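Long-range contacts in ribosomal protein uL16 3-hydroxylase (Escherichia coli, PDB 4CCL), which hydroxylates an arginine of ribosomal protein uL16, using iron(II), 2-oxoglutarate and molecular oxygen, and regulates growth: residues 105-110 against 202-207; 212-217 against 265-270; 226-231 against 244-249; 270-275 against 310-315. All coordinates share one frame; numbering follows the deposited sequence.

Contact 1: residues 105-110 against 202-207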
# COMPACT_ATOMS: atom_id res chain seq x y z
N ASP B 105 -2.10 12.80 -23.81
CA ASP B 105 -1.72 11.40 -24.00
C ASP B 105 -1.90 10.57 -22.73
O ASP B 105 -2.24 9.39 -22.80
CB ASP B 105 -0.26 11.28 -24.45
CG ASP B 105 -0.05 11.72 -25.89
OD1 ASP B 105 -1.04 11.77 -26.65
OD2 ASP B 105 1.10 12.01 -26.26
N TRP B 106 -1.68 11.19 -21.58
CA TRP B 106 -1.72 10.46 -20.32
C TRP B 106 -3.16 10.09 -19.91
O TRP B 106 -3.37 9.10 -19.21
CB TRP B 106 -0.97 11.21 -19.20
CG TRP B 106 -1.72 12.32 -18.54
CD1 TRP B 106 -1.75 13.64 -18.91
CD2 TRP B 106 -2.52 12.22 -17.35
NE1 TRP B 106 -2.53 14.36 -18.04
CE2 TRP B 106 -3.02 13.51 -17.08
CE3 TRP B 106 -2.88 11.16 -16.51
CZ2 TRP B 106 -3.86 13.77 -15.99
CZ3 TRP B 106 -3.71 11.42 -15.43
CH2 TRP B 106 -4.18 12.72 -15.18
N ARG B 107 -4.13 10.88 -20.35
CA ARG B 107 -5.53 10.59 -20.07
C ARG B 107 -6.15 9.56 -21.02
O ARG B 107 -7.15 8.92 -20.68
CB ARG B 107 -6.36 11.88 -20.08
CG ARG B 107 -6.05 12.82 -18.92
CD ARG B 107 -6.82 12.44 -17.67
NE ARG B 107 -8.22 12.84 -17.76
CZ ARG B 107 -9.22 12.01 -18.06
NH1 ARG B 107 -8.98 10.73 -18.28
NH2 ARG B 107 -10.47 12.47 -18.11
N ILE B 108 -5.57 9.39 -22.20
CA ILE B 108 -6.14 8.48 -23.19
C ILE B 108 -5.76 7.04 -22.84
O ILE B 108 -4.70 6.79 -22.27
CB ILE B 108 -5.71 8.84 -24.64
CG1 ILE B 108 -6.75 8.36 -25.65
CG2 ILE B 108 -4.32 8.29 -24.97
CD1 ILE B 108 -6.40 8.67 -27.10
N ASP B 109 -6.63 6.09 -23.17
CA ASP B 109 -6.36 4.70 -22.80
C ASP B 109 -5.98 3.84 -24.00
O ASP B 109 -4.80 3.55 -24.20
CB ASP B 109 -7.58 4.09 -22.09
CG ASP B 109 -7.28 2.72 -21.51
OD1 ASP B 109 -6.09 2.38 -21.35
OD2 ASP B 109 -8.24 1.97 -21.21
N ASP B 110 -6.98 3.47 -24.80
CA ASP B 110 -6.80 2.55 -25.92
C ASP B 110 -8.04 2.52 -26.82
O ASP B 110 -9.03 3.19 -26.55
CB ASP B 110 -6.51 1.12 -25.42
CG ASP B 110 -5.04 0.90 -25.10
OD1 ASP B 110 -4.18 1.34 -25.90
OD2 ASP B 110 -4.74 0.31 -24.04
N PHE B 202 -10.78 6.41 -22.34
CA PHE B 202 -9.90 7.24 -21.53
C PHE B 202 -9.75 6.64 -20.14
O PHE B 202 -10.51 5.75 -19.75
CB PHE B 202 -10.41 8.68 -21.47
CG PHE B 202 -10.20 9.45 -22.74
CD1 PHE B 202 -11.05 9.26 -23.83
CD2 PHE B 202 -9.16 10.35 -22.87
CE1 PHE B 202 -10.86 9.95 -25.00
CE2 PHE B 202 -8.96 11.05 -24.04
CZ PHE B 202 -9.81 10.85 -25.11
N ARG B 203 -8.75 7.10 -19.41
CA ARG B 203 -8.45 6.54 -18.10
C ARG B 203 -8.12 7.63 -17.10
O ARG B 203 -7.33 8.53 -17.39
CB ARG B 203 -7.29 5.56 -18.21
CG ARG B 203 -6.13 6.09 -19.05
CD ARG B 203 -5.03 5.06 -19.21
NE ARG B 203 -4.40 4.72 -17.94
CZ ARG B 203 -3.28 4.01 -17.83
NH1 ARG B 203 -2.67 3.55 -18.92
NH2 ARG B 203 -2.78 3.75 -16.64
N ALA B 204 -8.74 7.56 -15.93
CA ALA B 204 -8.34 8.42 -14.84
C ALA B 204 -8.29 7.60 -13.56
O ALA B 204 -9.16 6.76 -13.33
CB ALA B 204 -9.31 9.58 -14.69
N PRO B 205 -7.27 7.84 -12.73
CA PRO B 205 -7.12 7.12 -11.46
C PRO B 205 -8.04 7.66 -10.38
O PRO B 205 -8.44 8.82 -10.44
CB PRO B 205 -5.66 7.40 -11.08
CG PRO B 205 -5.39 8.75 -11.67
CD PRO B 205 -6.17 8.79 -12.96
N ASN B 206 -8.38 6.83 -9.40
CA ASN B 206 -9.01 7.34 -8.19
C ASN B 206 -7.98 7.40 -7.07
O ASN B 206 -6.83 7.01 -7.26
CB ASN B 206 -10.25 6.52 -7.81
CG ASN B 206 -9.99 5.03 -7.75
OD1 ASN B 206 -8.89 4.59 -7.40
ND2 ASN B 206 -11.01 4.24 -8.08
N THR B 207 -8.39 7.89 -5.90
CA THR B 207 -7.43 8.13 -4.82
C THR B 207 -6.89 6.82 -4.27
O THR B 207 -5.71 6.72 -3.92
CB THR B 207 -8.07 8.95 -3.68
OG1 THR B 207 -8.70 10.12 -4.23
CG2 THR B 207 -7.01 9.37 -2.68
O HOH W 1 -3.50 2.38 -21.52

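Contact 2: residues 212-217 against 265-270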
# COMPACT_ATOMS: atom_id res chain seq x y z
N SER B 212 -2.49 3.46 -3.07
CA SER B 212 -2.03 2.07 -3.12
C SER B 212 -0.74 1.93 -3.94
O SER B 212 0.26 1.38 -3.45
CB SER B 212 -3.11 1.16 -3.72
OG SER B 212 -2.66 -0.18 -3.78
N GLY B 213 -0.78 2.43 -5.17
CA GLY B 213 0.38 2.39 -6.04
C GLY B 213 1.63 2.99 -5.41
O GLY B 213 2.69 2.36 -5.41
N PHE B 214 1.49 4.19 -4.87
CA PHE B 214 2.61 4.87 -4.23
C PHE B 214 3.09 4.14 -2.99
O PHE B 214 4.28 4.12 -2.70
CB PHE B 214 2.26 6.32 -3.88
CG PHE B 214 3.43 7.11 -3.34
CD1 PHE B 214 4.57 7.27 -4.10
CD2 PHE B 214 3.37 7.70 -2.09
CE1 PHE B 214 5.65 8.00 -3.62
CE2 PHE B 214 4.45 8.43 -1.61
CZ PHE B 214 5.59 8.58 -2.37
N ALA B 215 2.16 3.55 -2.24
CA ALA B 215 2.55 2.76 -1.07
C ALA B 215 3.42 1.59 -1.51
O ALA B 215 4.44 1.29 -0.88
CB ALA B 215 1.33 2.26 -0.33
N ASP B 216 3.03 0.95 -2.61
CA ASP B 216 3.81 -0.16 -3.14
C ASP B 216 5.16 0.30 -3.69
O ASP B 216 6.15 -0.43 -3.60
CB ASP B 216 3.01 -0.94 -4.19
CG ASP B 216 1.96 -1.85 -3.57
OD1 ASP B 216 2.25 -2.43 -2.50
OD2 ASP B 216 0.86 -1.99 -4.15
N TYR B 217 5.21 1.51 -4.24
CA TYR B 217 6.46 2.10 -4.72
C TYR B 217 7.42 2.31 -3.55
O TYR B 217 8.59 1.94 -3.62
CB TYR B 217 6.19 3.42 -5.43
CG TYR B 217 7.42 4.13 -5.96
CD1 TYR B 217 8.08 3.68 -7.09
CD2 TYR B 217 7.91 5.27 -5.33
CE1 TYR B 217 9.20 4.33 -7.58
CE2 TYR B 217 9.03 5.93 -5.81
CZ TYR B 217 9.67 5.45 -6.93
OH TYR B 217 10.79 6.10 -7.42
N LYS B 265 6.78 12.30 -8.18
CA LYS B 265 6.90 12.50 -9.62
C LYS B 265 7.43 11.26 -10.31
O LYS B 265 6.95 10.87 -11.38
CB LYS B 265 7.84 13.68 -9.90
CG LYS B 265 8.17 13.86 -11.37
CD LYS B 265 9.47 14.62 -11.55
CE LYS B 265 9.44 15.96 -10.82
NZ LYS B 265 10.75 16.67 -10.92
N GLN B 266 8.41 10.62 -9.68
CA GLN B 266 9.06 9.45 -10.23
C GLN B 266 8.09 8.27 -10.23
O GLN B 266 7.94 7.58 -11.25
CB GLN B 266 10.32 9.12 -9.44
CG GLN B 266 11.31 8.23 -10.16
CD GLN B 266 12.72 8.76 -10.05
OE1 GLN B 266 12.95 9.97 -10.08
NE2 GLN B 266 13.68 7.85 -9.91
N TRP B 267 7.44 8.04 -9.09
CA TRP B 267 6.45 6.96 -9.02
C TRP B 267 5.36 7.12 -10.07
O TRP B 267 5.06 6.18 -10.79
CB TRP B 267 5.77 6.86 -7.66
CG TRP B 267 4.50 6.06 -7.78
CD1 TRP B 267 4.40 4.72 -8.03
CD2 TRP B 267 3.16 6.55 -7.70
NE1 TRP B 267 3.08 4.34 -8.09
CE2 TRP B 267 2.29 5.45 -7.89
CE3 TRP B 267 2.60 7.81 -7.47
CZ2 TRP B 267 0.91 5.57 -7.86
CZ3 TRP B 267 1.22 7.93 -7.45
CH2 TRP B 267 0.39 6.82 -7.64
N PHE B 268 4.76 8.31 -10.13
CA PHE B 268 3.67 8.53 -11.06
C PHE B 268 4.16 8.40 -12.49
O PHE B 268 3.44 7.93 -13.36
CB PHE B 268 3.00 9.89 -10.85
CG PHE B 268 1.68 10.03 -11.57
CD1 PHE B 268 0.55 9.41 -11.07
CD2 PHE B 268 1.59 10.75 -12.74
CE1 PHE B 268 -0.66 9.53 -11.72
CE2 PHE B 268 0.38 10.88 -13.39
CZ PHE B 268 -0.74 10.26 -12.88
N GLY B 269 5.40 8.82 -12.72
CA GLY B 269 6.04 8.66 -14.01
C GLY B 269 6.08 7.20 -14.41
O GLY B 269 5.71 6.84 -15.52
N GLU B 270 6.53 6.35 -13.48
CA GLU B 270 6.63 4.91 -13.75
C GLU B 270 5.26 4.23 -13.88
O GLU B 270 5.11 3.24 -14.59
CB GLU B 270 7.47 4.23 -12.68
CG GLU B 270 8.92 4.70 -12.62
CD GLU B 270 9.74 3.98 -11.57
OE1 GLU B 270 9.25 2.98 -11.01
OE2 GLU B 270 10.88 4.42 -11.30

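Contact 3: residues 226-231 against 244-249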
# COMPACT_ATOMS: atom_id res chain seq x y z
N ASN B 226 12.33 6.36 7.90
CA ASN B 226 12.55 7.17 9.10
C ASN B 226 11.50 6.90 10.18
O ASN B 226 10.30 6.98 9.93
CB ASN B 226 12.56 8.66 8.74
CG ASN B 226 11.24 9.13 8.16
OD1 ASN B 226 10.62 8.43 7.36
ND2 ASN B 226 10.81 10.31 8.57
N TYR B 227 11.97 6.58 11.38
CA TYR B 227 11.08 6.23 12.48
C TYR B 227 10.53 7.43 13.24
O TYR B 227 11.18 8.47 13.34
CB TYR B 227 11.78 5.27 13.44
CG TYR B 227 11.94 3.88 12.87
CD1 TYR B 227 12.96 3.60 11.98
CD2 TYR B 227 11.06 2.87 13.20
CE1 TYR B 227 13.11 2.34 11.44
CE2 TYR B 227 11.20 1.60 12.68
CZ TYR B 227 12.23 1.34 11.80
OH TYR B 227 12.38 0.08 11.27
N TYR B 228 9.30 7.28 13.74
CA TYR B 228 8.71 8.24 14.66
C TYR B 228 9.64 8.41 15.85
O TYR B 228 10.18 7.42 16.36
CB TYR B 228 7.33 7.75 15.11
CG TYR B 228 6.67 8.60 16.18
CD1 TYR B 228 6.92 8.38 17.53
CD2 TYR B 228 5.78 9.61 15.84
CE1 TYR B 228 6.32 9.15 18.51
CE2 TYR B 228 5.16 10.38 16.81
CZ TYR B 228 5.44 10.15 18.14
OH TYR B 228 4.84 10.91 19.12
N SER B 229 9.84 9.65 16.29
CA SER B 229 10.75 9.92 17.40
C SER B 229 10.17 10.97 18.34
O SER B 229 9.55 11.94 17.90
CB SER B 229 12.11 10.39 16.87
OG SER B 229 12.01 11.69 16.30
N ASP B 230 10.36 10.76 19.64
CA ASP B 230 9.77 11.64 20.64
C ASP B 230 10.68 11.91 21.84
O ASP B 230 10.38 11.48 22.95
CB ASP B 230 8.43 11.06 21.11
CG ASP B 230 8.53 9.60 21.51
OD1 ASP B 230 9.62 9.01 21.33
OD2 ASP B 230 7.52 9.04 21.98
N PRO B 231 11.78 12.64 21.62
CA PRO B 231 12.68 13.00 22.73
C PRO B 231 11.97 13.96 23.69
O PRO B 231 12.29 14.04 24.87
CB PRO B 231 13.83 13.72 22.03
CG PRO B 231 13.22 14.28 20.78
CD PRO B 231 12.20 13.26 20.35
N PRO B 244 -3.53 13.89 20.47
CA PRO B 244 -3.71 14.51 19.15
C PRO B 244 -2.41 15.00 18.51
O PRO B 244 -2.27 14.92 17.29
CB PRO B 244 -4.62 15.70 19.47
CG PRO B 244 -5.44 15.23 20.61
CD PRO B 244 -4.52 14.37 21.44
N GLN B 245 -1.48 15.49 19.32
CA GLN B 245 -0.19 15.94 18.82
C GLN B 245 0.58 14.79 18.19
O GLN B 245 1.24 14.95 17.16
CB GLN B 245 0.63 16.58 19.94
CG GLN B 245 0.05 16.40 21.33
CD GLN B 245 0.95 16.94 22.42
OE1 GLN B 245 2.05 17.41 22.15
NE2 GLN B 245 0.48 16.88 23.66
N GLU B 246 0.48 13.62 18.82
CA GLU B 246 1.19 12.43 18.35
C GLU B 246 0.60 11.92 17.03
O GLU B 246 1.34 11.58 16.11
CB GLU B 246 1.17 11.35 19.42
CG GLU B 246 1.64 11.86 20.78
CD GLU B 246 1.76 10.77 21.82
OE1 GLU B 246 0.71 10.32 22.34
OE2 GLU B 246 2.90 10.36 22.13
N MSE B 247 -0.73 11.89 16.96
CA MSE B 247 -1.43 11.56 15.72
C MSE B 247 -1.00 12.51 14.61
O MSE B 247 -0.72 12.09 13.49
CB MSE B 247 -2.94 11.66 15.92
CG MSE B 247 -3.50 10.72 16.97
SE MSE B 247 -3.37 8.85 16.45
CE MSE B 247 -4.59 8.86 14.93
N ASP B 248 -0.98 13.80 14.95
CA ASP B 248 -0.58 14.84 14.01
C ASP B 248 0.83 14.63 13.48
O ASP B 248 1.08 14.77 12.29
CB ASP B 248 -0.70 16.23 14.64
CG ASP B 248 -2.14 16.69 14.76
OD1 ASP B 248 -3.00 16.17 14.01
OD2 ASP B 248 -2.41 17.58 15.59
N LYS B 249 1.76 14.29 14.38
CA LYS B 249 3.13 14.02 13.97
C LYS B 249 3.17 12.83 13.02
O LYS B 249 3.76 12.89 11.93
CB LYS B 249 4.01 13.76 15.21
CG LYS B 249 5.49 14.01 14.99
CD LYS B 249 6.15 14.60 16.22
CE LYS B 249 6.73 13.53 17.14
NZ LYS B 249 7.93 12.88 16.54
O HOH W 2 5.26 10.52 21.58

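Contact 4: residues 270-275 against 310-315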
# COMPACT_ATOMS: atom_id res chain seq x y z
N GLU B 270 6.53 6.35 -13.48
CA GLU B 270 6.63 4.91 -13.75
C GLU B 270 5.26 4.23 -13.88
O GLU B 270 5.11 3.24 -14.59
CB GLU B 270 7.47 4.23 -12.68
CG GLU B 270 8.92 4.70 -12.62
CD GLU B 270 9.74 3.98 -11.57
OE1 GLU B 270 9.25 2.98 -11.01
OE2 GLU B 270 10.88 4.42 -11.30
N PHE B 271 4.26 4.76 -13.18
CA PHE B 271 2.92 4.18 -13.16
C PHE B 271 2.17 4.53 -14.44
O PHE B 271 1.87 3.65 -15.25
CB PHE B 271 2.15 4.69 -11.92
CG PHE B 271 0.68 4.35 -11.90
CD1 PHE B 271 0.18 3.18 -12.47
CD2 PHE B 271 -0.22 5.21 -11.28
CE1 PHE B 271 -1.18 2.90 -12.43
CE2 PHE B 271 -1.57 4.93 -11.24
CZ PHE B 271 -2.05 3.77 -11.82
N ILE B 272 1.89 5.81 -14.62
CA ILE B 272 1.01 6.28 -15.69
C ILE B 272 1.51 5.94 -17.10
O ILE B 272 0.73 5.95 -18.06
CB ILE B 272 0.74 7.80 -15.56
CG1 ILE B 272 -0.52 8.21 -16.33
CG2 ILE B 272 1.96 8.61 -16.00
CD1 ILE B 272 -1.79 7.65 -15.74
N SER B 273 2.80 5.64 -17.23
CA SER B 273 3.37 5.27 -18.52
C SER B 273 3.12 3.80 -18.87
O SER B 273 3.44 3.36 -19.98
CB SER B 273 4.87 5.59 -18.57
OG SER B 273 5.54 5.08 -17.44
N GLN B 274 2.55 3.06 -17.93
CA GLN B 274 2.19 1.66 -18.16
C GLN B 274 0.80 1.53 -18.78
O GLN B 274 -0.12 2.28 -18.42
CB GLN B 274 2.28 0.86 -16.86
CG GLN B 274 3.45 -0.11 -16.80
CD GLN B 274 3.87 -0.44 -15.38
OE1 GLN B 274 4.14 -1.60 -15.06
NE2 GLN B 274 3.93 0.58 -14.54
N SER B 275 0.64 0.59 -19.70
CA SER B 275 -0.63 0.37 -20.37
C SER B 275 -1.53 -0.62 -19.62
O SER B 275 -1.05 -1.60 -19.04
CB SER B 275 -0.41 -0.12 -21.81
OG SER B 275 -1.64 -0.35 -22.47
N ARG B 310 3.08 3.76 -24.09
CA ARG B 310 2.91 5.10 -23.55
C ARG B 310 4.24 5.76 -23.22
O ARG B 310 5.05 5.22 -22.47
CB ARG B 310 1.99 5.06 -22.33
CG ARG B 310 0.59 4.54 -22.66
CD ARG B 310 -0.16 4.03 -21.43
NE ARG B 310 -0.45 5.09 -20.47
CZ ARG B 310 -1.42 5.99 -20.61
NH1 ARG B 310 -2.19 5.97 -21.69
NH2 ARG B 310 -1.61 6.92 -19.68
N VAL B 311 4.46 6.94 -23.79
CA VAL B 311 5.66 7.72 -23.52
C VAL B 311 5.25 9.10 -23.03
O VAL B 311 4.63 9.88 -23.76
CB VAL B 311 6.53 7.87 -24.77
CG1 VAL B 311 7.87 8.49 -24.42
CG2 VAL B 311 6.73 6.51 -25.43
N LEU B 312 5.58 9.41 -21.78
CA LEU B 312 5.07 10.63 -21.15
C LEU B 312 6.18 11.45 -20.51
O LEU B 312 7.11 10.91 -19.92
CB LEU B 312 4.02 10.28 -20.10
CG LEU B 312 2.84 9.47 -20.65
CD1 LEU B 312 2.01 8.89 -19.52
CD2 LEU B 312 1.99 10.32 -21.57
N ARG B 313 6.07 12.77 -20.63
CA ARG B 313 7.08 13.65 -20.07
C ARG B 313 6.58 14.34 -18.80
O ARG B 313 5.57 15.04 -18.82
CB ARG B 313 7.52 14.70 -21.09
CG ARG B 313 8.55 15.68 -20.56
CD ARG B 313 8.82 16.80 -21.54
NE ARG B 313 9.78 16.43 -22.57
CZ ARG B 313 11.10 16.42 -22.40
NH1 ARG B 313 11.62 16.76 -21.23
NH2 ARG B 313 11.90 16.07 -23.40
N ILE B 314 7.28 14.12 -17.69
CA ILE B 314 7.02 14.85 -16.46
C ILE B 314 8.27 15.62 -16.08
O ILE B 314 9.29 15.03 -15.70
CB ILE B 314 6.61 13.90 -15.32
CG1 ILE B 314 5.66 12.82 -15.84
CG2 ILE B 314 5.96 14.69 -14.18
CD1 ILE B 314 4.79 12.18 -14.78
N GLY B 315 8.19 16.94 -16.16
CA GLY B 315 9.37 17.77 -16.01
C GLY B 315 10.38 17.45 -17.09
O GLY B 315 10.04 17.41 -18.28

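Contact 1: residues 105-110 against 202-207
With CG1 of Ile-108 trans to its own N (chi1 -153°) and the Phe-202 ring turned away from its carbonyl carbon, CG1 comes over one face of that ring. It sits 4.1 Å from the Phe-202 centroid, displaced toward the rim, a CH-pi contact. The two residues form an antiparallel non-hydrogen-bonded pair. Beside them, Arg-203 N gives a nearly straight bond (167°) to Arg-107 O over 2.7 Å. Arg-107 folds its own chain back at chi2 and chi3, so that NH1 reaches Arg-203 O at 2.9 Å, a weak, bent bond, while Ala-204 CB covers one face of the guanidinium. The remaining nitrogens of Arg-107 are claimed from outside: NH2 by Asp-130, NE by Asp-230 of the second subunit. Arg-203 runs across Asp-109 at about a right angle, and its CD lies 3.6 Å from Asp-109 OD1. Carboxylate and guanidinium planes stand 74° apart; no N-H of Arg-203 points at OD1, and water 1 donates to OD1 and accepts a weak bond from Arg-203 NH1. Asp-109 has its salt bridge with Arg-276, and Arg-203 NH1 also bonds Gln-274 O. This is the end of the antiparallel pair 108-116 and 195-202, where one strand begins and the other finishes, in the double-stranded beta-helix of the JmjC fold, with the Phe-202 side chain about 9 Å from that of the iron ligand Asp-127.

Contact 2: residues 212-217 against 265-270
Trp-267 reaches out from helix 265-270 and lays its indole against the backbone of helix 212-217, between Phe-214 and Tyr-217. All three aromatic residues hold CG trans to the backbone N, Trp-267 at 162°; for Trp-267 and Tyr-217, whose CB bonds point toward the other helix, this carries the ring into the gap between the two. Over one face of the indole lie the backbone N and CA of Phe-214, the CA 3.8 Å from the centroid of the five-membered ring. Gly-213, without a side chain, lets the indole come close: NE1 of Trp-267 is 3.3 Å from Gly-213 C, although the angle to Gly-213 O is too poor for a hydrogen bond. In return, Trp-267 CB does double duty. It sits over a face of the Tyr-217 ring, 3.7 Å from its centroid, and meets the Phe-214 ring at its edge, 3.8 Å from CD1. The Phe-214 and Trp-267 planes are inclined by 57°, and the three rings form an aromatic cluster. At the far end of the tyrosine, OH lies 3.5 Å from Gln-266 CG, and Glu-270 OE1 comes up to the ring edge. The axes of 212-217 and 265-270 pass 10.1 Å apart, at 111°. Leu-210, a turn earlier on helix 207-220, packs on Trp-267 as well; strands 311-314 and 317-320 lie against Lys-265 and Gln-266, and Phe-268 packs on Leu-250 of the second subunit.

Contact 3: residues 226-231 against 244-249
The Tyr-228 ring carries the amino group of Lys-249 over one face, while Asp-230 OD2 and water 2 lie at its edge, in plane. NZ of Lys-249 stands 4.0 Å from the Tyr-228 centroid and 22° off the normal, a cation-pi contact offset toward the rim. The lysine crosses the tyrosine at about a right angle and gets there by bending at chi2, chi3 and chi4, which lays CE against Tyr-228 CE2 at 3.5 Å. The same NZ is bonded to Ser-229 O, but the modelled separation is implausibly short and its exact geometry doubtful. Tyr-228 keeps CG trans to the backbone N (chi1 174°), aiming the ring at the helix so that OH comes beside CB and CG of Glu-246. Ring and carboxylate are inclined by 62°. Water 2 bridges Tyr-228 OH and Asp-230 OD2; its approach to Glu-246 OE2 is very close and the geometry doubtful. It lies between two acids whose oxygens, Asp-230 OD2 and Glu-246 OE2, are 4.8 Å apart. Glu-246 OE1 has a salt bridge with Arg-236, and OE2 accepts from NE1 of Trp-106 of the second subunit, whose ring meets Tyr-228 edge-to-face. Far from the iron site, this pinning of a loop on helix 244-258 belongs to the arm that embraces the partner subunit of the homodimer.

Contact 4: residues 270-275 against 310-315
Arg-310 grips the carbonyl oxygen of Ile-272 side-on with two nitrogens, and this is the firm half of the contact. NE donates over 2.8 Å and NH2 over 3.0 Å to Ile-272 O, at N-H...O angles of 154° and 140°. Both donors approach in the carbonyl plane, and the oxygen lies almost exactly in the guanidinium plane, so the group is held flat and its rotation fixed. A bend at chi3 (65°) curls the arginine chain back for this grip. Its other bonds go to backbone of the catalytic domain: NH1 to Ile-108 O and NH2 also to Trp-106 O. Three carbonyls near one cation probably stabilise its charge. Alongside, Leu-312 CD1 touches Ile-272 CG2 at 3.5 Å, the two side chains crossing at about a right angle, and Ile-272 CG1 rests 3.8 Å from Arg-310 NH2. Arg-310 CB meanwhile lies against the carbonyl oxygen of buried Ser-273, whose OG is occupied by Gly-269 O and Gly-322 N.

The other side is slacker. Exposed Gln-274 starts its side chain away from the strand, and NE2 turns back to Glu-270 O in a weak bond; Gln-274 O still lies 3.5 Å from Arg-310 CD. Ser-275 adds a looser approach, CA to Arg-310 CD at 3.8 Å. The C-terminal turn of helix 263-272 is thereby tied to Arg-310 and the strand 311-314 it leads into, consistent with the helix and small antiparallel sheet of a winged-helix domain.

Overall arrangement
Following the chain, contact 1 closes first, at the end of a 91-residue excursion that includes the iron ligands His-125, Asp-127 and His-187. Helix 207-220 then follows, and contact 2 brings helix 263-272 back onto it. Contact 3 lies wholly within that second loop, about 11 Å from contact 2 at the nearest atoms, and folds the dimer arm on itself. Contact 4 opens on Glu-270, which it shares with contact 2, and closes a 34-residue loop of the winged-helix region. None of the loops cross. Arg-310 joins contact 4 to contact 1, while Trp-106 against Phe-268 joins contacts 1 and 2; all four touch the second subunit.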